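Local coordinates for protein vanadium-dependent haloperoxidase (Zobellia galactanivorans, PDB 4CIT) that probably catalyses the peroxide-dependent oxidation of iodide, relying on bound vanadate as its cofactor, at residues Leu311-Lys316 / Thr380-Asp385; Leu337-Thr342 / Phe361-Ser366; Phe389-Glu394 / Arg402-Phe407. All blocks are in the same frame, centred on the assembly; numbering follows the deposited sequence.

Interaction 1. Residues Leu311-Lys316 / Thr380-Asp385; sequences LFAYTK and TEVFGD
Lys316 reaches across from one helix to Glu381 of another, and its chain can be traced atom by atom. CB leaves helix 307-335 in the direction of 380-385, and neither it nor CG makes a close contact there. CD passes Val382 CG2 loosely at 4.4 Å and is already 3.8 Å from Glu381 OE1. A bend about the CG-CD bond (chi3 -60°) turns CE in beside the ring of Phe312, one helical turn back, with CE 3.6 Å from Phe312 CE1. NZ then meets Glu381 OE1 at 2.8 Å in a salt bridge. The amine comes from above the carboxylate plane, 39° out of it, and the two side chains cross at about a right angle. Glu381 is itself bent, at chi2, and OE1 rather than OE2 is the oxygen that is bonded.

Beneath this polar closure lies ordinary helix-to-helix packing, in which helices 307-335 and 367-383 of the largely helical PAP2 fold are joined. Ala313 is the small residue at the closest backbone approach, 6.6 Å between its CA and that of Val382. Its CB touches Val382 CG1 and Phe383 CZ, each at 3.8 Å. Both branches of Val382 border Phe312 CE2, with CG2 at 4.0 Å from it; CG1, anti to the backbone N (chi1 170°), in addition faces Ala313 and lies over the centre of the Phe383 ring. The Phe312 and Val382 side chains run alongside each other, head to tail. Farther out, the Phe383 ring rests on Ala299 and Ala300 of helix 288-302, and the Phe312 ring meets that of Tyr84, a residue of the sodium site.

Interaction 2. Residues Leu337-Thr342 / Phe361-Ser366; sequences LIRPET and FPEYTS. With VO4 (vanadate ion), chain F; VO4 (vanadate ion), chain E; VO4 (vanadate ion), chain D.
Arg339 holds a single carbonyl oxygen, that of Phe361, with two nitrogens at once, while another edge of the same guanidinium faces a vanadate. NE lies 2.9 Å from Phe361 O, nearly in line with the C=O bond, and NH2 reaches the same oxygen from well above the carbonyl plane. For both bonds the oxygen lies close to the guanidinium plane. NH1 donates to O4 of the chain F vanadate at 3.0 Å, and NH2 shares that oxygen; NH1 is also bonded to Ile423 O. The group is therefore gripped on two edges, which should fix its rotation.

One face of the guanidinium is covered by Glu363 CA, offset toward the rim. A bend at chi2 (-83°) carries the arginine chain past Glu363, with Arg339 CD 3.8 Å from Glu363 CB. The two flat groups stand nearly perpendicular, and the carboxylate serves another partner: OE2 accepts from His424 ND1 and Tyr425 N, making Glu363 a second-shell residue that positions a histidine of the pocket. The backbones are pinned by Glu363 N to Leu337 O, 3.1 Å, on a lone pair in the carbonyl plane. A water accepts from both Leu337 N and Tyr364 N, and Leu337 CD2 packs against Tyr364 CB at 4.0 Å.

Past a cis peptide before Thr365, Ser366 OG bonds O2 of the chain D vanadate, in the same pocket as O4, at 2.6 Å and caps the following helix at Ser369 N. With Lys332, Gly367, His368, Arg418 and His424 completing the vanadate site, this is the anion pocket of the PAP2 superfamily, which vanadium haloperoxidases share with acid phosphatases.

Interaction 3. Residues Phe389-Glu394 / Arg402-Phe407; sequences FDDDTE and RSFKSF
Strands 389-391 and 402-404 run antiparallel at 150°, with Phe389-Phe404 and Asp391-Arg402 as hydrogen-bonded pairs and Asp390-Ser403 as the non-hydrogen-bonded pair between them. Phe404 N to Phe389 O and Asp391 N to Arg402 O are both 2.8 Å, whereas the bond from Arg402 N to Asp391 O is weak.

On the face bearing the phenylalanines, Phe404 CB sits over the Phe389 ring, 4.1 Å from its centroid, in a CH-pi contact. Phe389 CE2 also meets Phe404 CD2, and CE1 comes 3.6 Å from Phe407 CD1, both rings meeting it obliquely. A chi1 of 67° sets Phe389 CG between its own backbone N and carbonyl carbon, which lets the ring reach over to both neighbours. Phe404 CE2, at the ring edge, lies 3.8 Å from Asp391 CB. Asp391 OD1 accepts from Thr393 N at 2.9 Å, closing an Asx turn, and OD2 is hydrogen-bonded to His291 NE2. With an alanine here, His291 would probably lose this partner and the turn at Thr393 would be free to open. On the exposed face Ser403 OG donates to Asp390 OD1 from above the carboxylate plane.

The guanidinium of Arg402 forms salt bridges with Glu413 and Glu258. The whole is a two-stranded beta hairpin with an aromatic cluster, inserted between helices 367-383 and 407-420 of an otherwise helical fold.

From the N terminus, helix 307-335 supplies the first half of interaction 1. The chain then reaches 337-342, turns through helix 340-347 and returns at 361-366, where interaction 2 closes its short loop. Helix 367-383 follows, and its last turn and the residues just after it, 380-385, close the longer loop of interaction 1, so interaction 2 lies wholly within that loop. The two contacts sit on opposite sides of the chain's centre, about 17 Å apart at their nearest atoms. Interaction 3 comes next in series, closing a hairpin of its own. It touches interaction 1, where Phe407 packs against the end of helix 367-383, with Phe407 CD2 3.6 Å from Thr380 N. No loops cross.

Interaction 1. Residues Leu311-Lys316 / Thr380-Asp385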
loop_
_atom_site.group_PDB
_atom_site.type_symbol
_atom_site.label_atom_id
_atom_site.label_comp_id
_atom_site.label_asym_id
_atom_site.label_seq_id
_atom_site.Cartn_x
_atom_site.Cartn_y
_atom_site.Cartn_z
ATOM N N LEU A 311 -14.581 0.348 6.375
ATOM C CA LEU A 311 -13.459 -0.167 7.161
ATOM C C LEU A 311 -13.040 -1.535 6.896
ATOM O O LEU A 311 -11.875 -1.837 6.798
ATOM C CB LEU A 311 -13.769 0.054 8.624
ATOM C CG LEU A 311 -12.695 0.048 9.620
ATOM C CD1 LEU A 311 -11.431 0.819 9.185
ATOM C CD2 LEU A 311 -13.317 0.597 10.917
ATOM N N PHE A 312 -14.003 -2.439 6.708
ATOM C CA PHE A 312 -13.762 -3.748 6.221
ATOM C C PHE A 312 -12.938 -3.738 4.942
ATOM O O PHE A 312 -11.927 -4.434 4.862
ATOM C CB PHE A 312 -15.111 -4.382 6.000
ATOM C CG PHE A 312 -15.124 -5.625 5.193
ATOM C CD1 PHE A 312 -14.791 -6.819 5.723
ATOM C CD2 PHE A 312 -15.632 -5.594 3.906
ATOM C CE1 PHE A 312 -14.858 -7.988 4.949
ATOM C CE2 PHE A 312 -15.771 -6.744 3.168
ATOM C CZ PHE A 312 -15.340 -7.934 3.653
ATOM N N ALA A 313 -13.340 -2.981 3.988
ATOM C CA ALA A 313 -12.653 -2.965 2.762
ATOM C C ALA A 313 -11.192 -2.416 2.883
ATOM O O ALA A 313 -10.189 -2.996 2.336
ATOM C CB ALA A 313 -13.410 -2.184 1.741
ATOM N N TYR A 314 -11.069 -1.285 3.604
ATOM C CA TYR A 314 -9.753 -0.700 3.776
ATOM C C TYR A 314 -8.811 -1.615 4.560
ATOM O O TYR A 314 -7.608 -1.674 4.312
ATOM C CB TYR A 314 -9.790 0.660 4.477
ATOM C CG TYR A 314 -10.546 1.730 3.819
ATOM C CD1 TYR A 314 -11.045 1.607 2.562
ATOM C CD2 TYR A 314 -10.705 2.939 4.446
ATOM C CE1 TYR A 314 -11.722 2.674 1.951
ATOM C CE2 TYR A 314 -11.345 4.026 3.846
ATOM C CZ TYR A 314 -11.895 3.850 2.592
ATOM O OH TYR A 314 -12.648 4.859 2.002
ATOM N N THR A 315 -9.347 -2.344 5.537
ATOM C CA THR A 315 -8.555 -3.232 6.317
ATOM C C THR A 315 -8.096 -4.417 5.584
ATOM O O THR A 315 -6.880 -4.752 5.603
ATOM C CB THR A 315 -9.324 -3.607 7.602
ATOM O OG1 THR A 315 -9.656 -2.376 8.285
ATOM C CG2 THR A 315 -8.415 -4.402 8.507
ATOM N N LYS A 316 -9.002 -5.050 4.839
ATOM C CA LYS A 316 -8.590 -6.213 4.069
ATOM C C LYS A 316 -7.523 -5.777 2.989
ATOM O O LYS A 316 -6.522 -6.498 2.814
ATOM C CB LYS A 316 -9.802 -6.915 3.473
ATOM C CG LYS A 316 -9.518 -8.329 3.043
ATOM C CD LYS A 316 -10.713 -9.052 2.414
ATOM C CE LYS A 316 -11.922 -9.200 3.263
ATOM N NZ LYS A 316 -12.884 -10.249 2.741
ATOM N N THR A 380 -11.499 -6.667 -5.910
ATOM C CA THR A 380 -12.421 -7.477 -6.728
ATOM C C THR A 380 -13.301 -8.369 -5.842
ATOM O O THR A 380 -14.493 -8.520 -6.066
ATOM C CB THR A 380 -11.677 -8.258 -7.749
ATOM O OG1 THR A 380 -10.911 -7.324 -8.546
ATOM C CG2 THR A 380 -12.652 -9.113 -8.632
ATOM N N GLU A 381 -12.731 -8.943 -4.813
ATOM C CA GLU A 381 -13.463 -9.796 -3.908
ATOM C C GLU A 381 -14.466 -8.972 -3.102
ATOM O O GLU A 381 -15.599 -9.423 -2.936
ATOM C CB GLU A 381 -12.572 -10.516 -2.931
ATOM C CG GLU A 381 -13.295 -11.555 -2.032
ATOM C CD GLU A 381 -13.985 -11.011 -0.765
ATOM O OE1 GLU A 381 -13.399 -10.172 -0.029
ATOM O OE2 GLU A 381 -15.179 -11.436 -0.504
ATOM N N VAL A 382 -14.101 -7.783 -2.677
ATOM C CA VAL A 382 -15.042 -6.947 -1.870
ATOM C C VAL A 382 -16.129 -6.285 -2.667
ATOM O O VAL A 382 -17.339 -6.351 -2.251
ATOM C CB VAL A 382 -14.251 -5.900 -1.028
ATOM C CG1 VAL A 382 -15.140 -4.842 -0.365
ATOM C CG2 VAL A 382 -13.374 -6.583 -0.077
ATOM N N PHE A 383 -15.792 -5.663 -3.801
ATOM C CA PHE A 383 -16.660 -4.791 -4.557
ATOM C C PHE A 383 -17.113 -5.364 -5.906
ATOM O O PHE A 383 -18.041 -4.849 -6.519
ATOM C CB PHE A 383 -16.017 -3.455 -4.812
ATOM C CG PHE A 383 -15.774 -2.648 -3.590
ATOM C CD1 PHE A 383 -16.858 -2.122 -2.889
ATOM C CD2 PHE A 383 -14.491 -2.392 -3.157
ATOM C CE1 PHE A 383 -16.652 -1.282 -1.771
ATOM C CE2 PHE A 383 -14.292 -1.631 -1.979
ATOM C CZ PHE A 383 -15.382 -1.055 -1.349
ATOM N N GLY A 384 -16.460 -6.429 -6.333
ATOM C CA GLY A 384 -16.886 -7.205 -7.525
ATOM C C GLY A 384 -15.959 -6.920 -8.711
ATOM O O GLY A 384 -15.101 -6.013 -8.671
ATOM N N ASP A 385 -16.061 -7.806 -9.707
ATOM C CA ASP A 385 -15.381 -7.670 -11.011
ATOM C C ASP A 385 -16.146 -6.761 -11.834
ATOM O O ASP A 385 -17.282 -6.449 -11.541
ATOM C CB ASP A 385 -15.163 -9.048 -11.704
ATOM C CG ASP A 385 -14.032 -9.017 -12.812
ATOM O OD1 ASP A 385 -13.222 -8.048 -12.909
ATOM O OD2 ASP A 385 -13.994 -10.019 -13.580
#

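Interaction 2. Residues Leu337-Thr342 / Phe361-Ser366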
loop_
_atom_site.group_PDB
_atom_site.type_symbol
_atom_site.label_atom_id
_atom_site.label_comp_id
_atom_site.label_asym_id
_atom_site.label_seq_id
_atom_site.Cartn_x
_atom_site.Cartn_y
_atom_site.Cartn_z
ATOM N N LEU A 337 18.798 -7.987 -8.538
ATOM C CA LEU A 337 18.998 -7.837 -9.982
ATOM C C LEU A 337 19.190 -6.432 -10.439
ATOM O O LEU A 337 18.437 -5.537 -10.096
ATOM C CB LEU A 337 17.810 -8.462 -10.692
ATOM C CG LEU A 337 17.965 -8.633 -12.212
ATOM C CD1 LEU A 337 19.087 -9.617 -12.625
ATOM C CD2 LEU A 337 16.596 -9.064 -12.810
ATOM N N ILE A 338 20.177 -6.260 -11.332
ATOM C CA ILE A 338 20.486 -4.986 -11.951
ATOM C C ILE A 338 19.330 -4.402 -12.763
ATOM O O ILE A 338 18.570 -5.147 -13.390
ATOM C CB ILE A 338 21.719 -5.271 -12.855
ATOM C CG1 ILE A 338 22.433 -3.988 -13.272
ATOM C CG2 ILE A 338 21.333 -6.168 -14.029
ATOM C CD1 ILE A 338 23.899 -4.328 -13.705
ATOM N N ARG A 339 19.161 -3.069 -12.714
ATOM C CA ARG A 339 18.162 -2.352 -13.425
ATOM C C ARG A 339 18.544 -2.142 -14.880
ATOM O O ARG A 339 19.732 -2.130 -15.233
ATOM C CB ARG A 339 17.906 -1.001 -12.740
ATOM C CG ARG A 339 17.264 -1.155 -11.408
ATOM C CD ARG A 339 15.745 -1.322 -11.576
ATOM N NE ARG A 339 15.081 -1.287 -10.256
ATOM C CZ ARG A 339 13.813 -0.985 -10.055
ATOM N NH1 ARG A 339 12.961 -0.811 -11.057
ATOM N NH2 ARG A 339 13.331 -1.007 -8.817
ATOM N N PRO A 340 17.528 -2.039 -15.778
ATOM C CA PRO A 340 17.740 -1.940 -17.191
ATOM C C PRO A 340 18.684 -0.795 -17.642
ATOM O O PRO A 340 19.570 -1.071 -18.509
ATOM C CB PRO A 340 16.327 -1.716 -17.745
ATOM C CG PRO A 340 15.427 -2.343 -16.798
ATOM C CD PRO A 340 16.084 -2.080 -15.447
ATOM N N GLU A 341 18.562 0.403 -17.057
ATOM C CA GLU A 341 19.440 1.497 -17.512
ATOM C C GLU A 341 20.912 1.196 -17.322
ATOM O O GLU A 341 21.742 1.623 -18.151
ATOM C CB GLU A 341 19.087 2.838 -16.859
ATOM C CG GLU A 341 19.378 2.973 -15.390
ATOM C CD GLU A 341 19.208 4.452 -14.985
ATOM O OE1 GLU A 341 20.045 5.337 -15.321
ATOM O OE2 GLU A 341 18.159 4.780 -14.455
ATOM N N THR A 342 21.267 0.562 -16.218
ATOM C CA THR A 342 22.659 0.206 -15.891
ATOM C C THR A 342 23.273 -0.694 -16.991
ATOM O O THR A 342 24.352 -0.389 -17.521
ATOM C CB THR A 342 22.704 -0.503 -14.562
ATOM O OG1 THR A 342 21.906 0.258 -13.601
ATOM C CG2 THR A 342 24.151 -0.633 -14.094
ATOM N N PHE A 361 16.274 0.543 -5.704
ATOM C CA PHE A 361 16.179 -0.771 -5.150
ATOM C C PHE A 361 16.249 -1.791 -6.269
ATOM O O PHE A 361 15.993 -1.403 -7.469
ATOM C CB PHE A 361 14.976 -1.005 -4.223
ATOM C CG PHE A 361 13.722 -0.333 -4.635
ATOM C CD1 PHE A 361 12.881 -0.917 -5.550
ATOM C CD2 PHE A 361 13.380 0.869 -4.077
ATOM C CE1 PHE A 361 11.690 -0.356 -5.900
ATOM C CE2 PHE A 361 12.216 1.491 -4.423
ATOM C CZ PHE A 361 11.368 0.904 -5.375
ATOM N N PRO A 362 16.614 -3.046 -5.955
ATOM C CA PRO A 362 16.751 -4.046 -6.990
ATOM C C PRO A 362 15.467 -4.298 -7.793
ATOM O O PRO A 362 14.348 -3.945 -7.392
ATOM C CB PRO A 362 17.184 -5.296 -6.242
ATOM C CG PRO A 362 17.894 -4.742 -5.072
ATOM C CD PRO A 362 17.064 -3.597 -4.679
ATOM N N GLU A 363 15.655 -4.902 -8.928
ATOM C CA GLU A 363 14.662 -4.968 -10.011
ATOM C C GLU A 363 13.531 -6.016 -9.882
ATOM O O GLU A 363 12.396 -5.738 -10.353
ATOM C CB GLU A 363 15.374 -5.094 -11.328
ATOM C CG GLU A 363 14.507 -4.804 -12.525
ATOM C CD GLU A 363 13.646 -5.909 -12.993
ATOM O OE1 GLU A 363 13.956 -7.115 -12.774
ATOM O OE2 GLU A 363 12.664 -5.564 -13.689
ATOM N N TYR A 364 13.766 -7.169 -9.290
ATOM C CA TYR A 364 12.857 -8.303 -9.523
ATOM C C TYR A 364 12.299 -8.795 -8.191
ATOM O O TYR A 364 13.077 -9.091 -7.328
ATOM C CB TYR A 364 13.636 -9.444 -10.186
ATOM C CG TYR A 364 12.837 -10.668 -10.555
ATOM C CD1 TYR A 364 12.132 -10.763 -11.710
ATOM C CD2 TYR A 364 12.777 -11.760 -9.669
ATOM C CE1 TYR A 364 11.427 -11.914 -12.039
ATOM C CE2 TYR A 364 12.100 -12.904 -9.970
ATOM C CZ TYR A 364 11.426 -12.982 -11.145
ATOM O OH TYR A 364 10.783 -14.127 -11.498
ATOM N N THR A 365 11.028 -8.930 -7.992
ATOM C CA THR A 365 9.921 -8.568 -8.908
ATOM C C THR A 365 9.518 -7.099 -8.684
ATOM O O THR A 365 10.027 -6.418 -7.761
ATOM C CB THR A 365 8.704 -9.467 -8.593
ATOM O OG1 THR A 365 8.549 -9.479 -7.153
ATOM C CG2 THR A 365 8.865 -10.851 -9.196
ATOM N N SER A 366 8.671 -6.548 -9.556
ATOM C CA SER A 366 8.222 -5.171 -9.520
ATOM C C SER A 366 7.196 -4.923 -8.408
ATOM O O SER A 366 6.199 -5.654 -8.349
ATOM C CB SER A 366 7.544 -4.824 -10.836
ATOM O OG SER A 366 6.690 -3.660 -10.710
HETATM O O4 VO4 F . 10.478 -0.079 -9.587
HETATM O O3 VO4 E . 9.822 -2.441 -8.251
HETATM O O2 VO4 D . 7.677 -1.322 -10.078
HETATM O O HOH W 1 16.077 -8.217 -7.612
#

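Interaction 3. Residues Phe389-Glu394 / Arg402-Phe407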
loop_
_atom_site.group_PDB
_atom_site.type_symbol
_atom_site.label_atom_id
_atom_site.label_comp_id
_atom_site.label_asym_id
_atom_site.label_seq_id
_atom_site.Cartn_x
_atom_site.Cartn_y
_atom_site.Cartn_z
ATOM N N PHE A 389 -14.593 2.629 -12.679
ATOM C CA PHE A 389 -14.314 3.784 -11.863
ATOM C C PHE A 389 -13.417 4.779 -12.540
ATOM O O PHE A 389 -12.654 4.450 -13.500
ATOM C CB PHE A 389 -13.720 3.374 -10.451
ATOM C CG PHE A 389 -12.371 2.747 -10.489
ATOM C CD1 PHE A 389 -12.256 1.409 -10.735
ATOM C CD2 PHE A 389 -11.196 3.513 -10.267
ATOM C CE1 PHE A 389 -10.983 0.795 -10.831
ATOM C CE2 PHE A 389 -9.964 2.914 -10.304
ATOM C CZ PHE A 389 -9.851 1.553 -10.569
ATOM N N ASP A 390 -13.589 6.040 -12.114
ATOM C CA ASP A 390 -12.683 7.149 -12.471
ATOM C C ASP A 390 -11.688 7.335 -11.381
ATOM O O ASP A 390 -12.065 7.627 -10.209
ATOM C CB ASP A 390 -13.501 8.407 -12.667
ATOM C CG ASP A 390 -14.437 8.310 -13.880
ATOM O OD1 ASP A 390 -14.158 7.585 -14.848
ATOM O OD2 ASP A 390 -15.529 8.928 -13.834
ATOM N N ASP A 391 -10.408 7.226 -11.726
ATOM C CA ASP A 391 -9.336 7.310 -10.738
ATOM C C ASP A 391 -8.819 8.738 -10.696
ATOM O O ASP A 391 -8.025 9.109 -11.605
ATOM C CB ASP A 391 -8.203 6.328 -11.072
ATOM C CG ASP A 391 -7.009 6.410 -10.126
ATOM O OD1 ASP A 391 -7.030 7.261 -9.168
ATOM O OD2 ASP A 391 -6.078 5.592 -10.296
ATOM N N ASP A 392 -9.276 9.539 -9.772
ATOM C CA ASP A 392 -8.795 10.925 -9.547
ATOM C C ASP A 392 -7.770 11.052 -8.425
ATOM O O ASP A 392 -7.488 12.164 -7.935
ATOM C CB ASP A 392 -9.959 11.883 -9.277
ATOM C CG ASP A 392 -10.628 11.665 -7.931
ATOM O OD1 ASP A 392 -10.409 10.597 -7.338
ATOM O OD2 ASP A 392 -11.511 12.532 -7.558
ATOM N N THR A 393 -7.090 9.946 -8.100
ATOM C CA THR A 393 -6.179 9.949 -6.975
ATOM C C THR A 393 -4.949 10.802 -7.186
ATOM O O THR A 393 -4.407 11.301 -6.201
ATOM C CB THR A 393 -5.703 8.530 -6.596
ATOM O OG1 THR A 393 -5.015 7.925 -7.699
ATOM C CG2 THR A 393 -6.855 7.671 -6.214
ATOM N N GLU A 394 -4.530 10.969 -8.432
ATOM C CA GLU A 394 -3.329 11.652 -8.835
ATOM C C GLU A 394 -3.584 13.100 -9.209
ATOM O O GLU A 394 -2.630 13.847 -9.406
ATOM C CB GLU A 394 -2.689 10.927 -10.033
ATOM C CG GLU A 394 -2.281 9.443 -9.812
ATOM C CD GLU A 394 -1.045 9.246 -8.883
ATOM O OE1 GLU A 394 -0.195 10.156 -8.805
ATOM O OE2 GLU A 394 -0.807 8.163 -8.331
ATOM N N ARG A 402 -7.791 9.170 -14.909
ATOM C CA ARG A 402 -7.883 8.039 -15.868
ATOM C C ARG A 402 -8.989 7.126 -15.429
ATOM O O ARG A 402 -9.229 7.006 -14.206
ATOM C CB ARG A 402 -6.548 7.260 -16.005
ATOM C CG ARG A 402 -5.340 8.042 -16.530
ATOM C CD ARG A 402 -4.103 7.198 -16.776
ATOM N NE ARG A 402 -4.266 6.100 -17.689
ATOM C CZ ARG A 402 -4.333 6.225 -19.036
ATOM N NH1 ARG A 402 -4.166 7.422 -19.634
ATOM N NH2 ARG A 402 -4.505 5.160 -19.804
ATOM N N SER A 403 -9.700 6.547 -16.402
ATOM C CA SER A 403 -10.906 5.733 -16.151
ATOM C C SER A 403 -10.562 4.275 -16.369
ATOM O O SER A 403 -9.742 3.976 -17.234
ATOM C CB SER A 403 -12.003 6.213 -17.088
ATOM O OG SER A 403 -12.364 7.556 -16.599
ATOM N N PHE A 404 -11.224 3.386 -15.633
ATOM C CA PHE A 404 -10.980 1.964 -15.711
ATOM C C PHE A 404 -12.244 1.169 -15.688
ATOM O O PHE A 404 -13.270 1.612 -15.134
ATOM C CB PHE A 404 -10.092 1.525 -14.486
ATOM C CG PHE A 404 -8.764 2.178 -14.523
ATOM C CD1 PHE A 404 -7.788 1.712 -15.361
ATOM C CD2 PHE A 404 -8.499 3.282 -13.775
ATOM C CE1 PHE A 404 -6.532 2.367 -15.433
ATOM C CE2 PHE A 404 -7.230 3.885 -13.802
ATOM C CZ PHE A 404 -6.242 3.411 -14.668
ATOM N N LYS A 405 -12.218 0.005 -16.338
ATOM C CA LYS A 405 -13.428 -0.802 -16.396
ATOM C C LYS A 405 -13.491 -1.787 -15.249
ATOM O O LYS A 405 -14.579 -2.446 -15.018
ATOM C CB LYS A 405 -13.514 -1.573 -17.696
ATOM C CG LYS A 405 -13.413 -0.662 -18.913
ATOM C CD LYS A 405 -13.981 -1.338 -20.170
ATOM C CE LYS A 405 -13.866 -0.411 -21.383
ATOM N NZ LYS A 405 -14.695 0.817 -21.170
ATOM N N SER A 406 -12.362 -1.995 -14.581
ATOM C CA SER A 406 -12.258 -2.965 -13.466
ATOM C C SER A 406 -10.984 -2.714 -12.619
ATOM O O SER A 406 -10.025 -2.091 -13.146
ATOM C CB SER A 406 -12.230 -4.402 -14.043
ATOM O OG SER A 406 -11.001 -4.691 -14.695
ATOM N N PHE A 407 -10.939 -3.253 -11.400
ATOM C CA PHE A 407 -9.671 -3.205 -10.672
ATOM C C PHE A 407 -8.563 -3.944 -11.395
ATOM O O PHE A 407 -7.395 -3.471 -11.385
ATOM C CB PHE A 407 -9.811 -3.742 -9.274
ATOM C CG PHE A 407 -10.935 -3.099 -8.506
ATOM C CD1 PHE A 407 -10.924 -1.737 -8.208
ATOM C CD2 PHE A 407 -12.014 -3.866 -8.098
ATOM C CE1 PHE A 407 -11.953 -1.177 -7.474
ATOM C CE2 PHE A 407 -13.052 -3.298 -7.386
ATOM C CZ PHE A 407 -12.997 -1.943 -7.075
#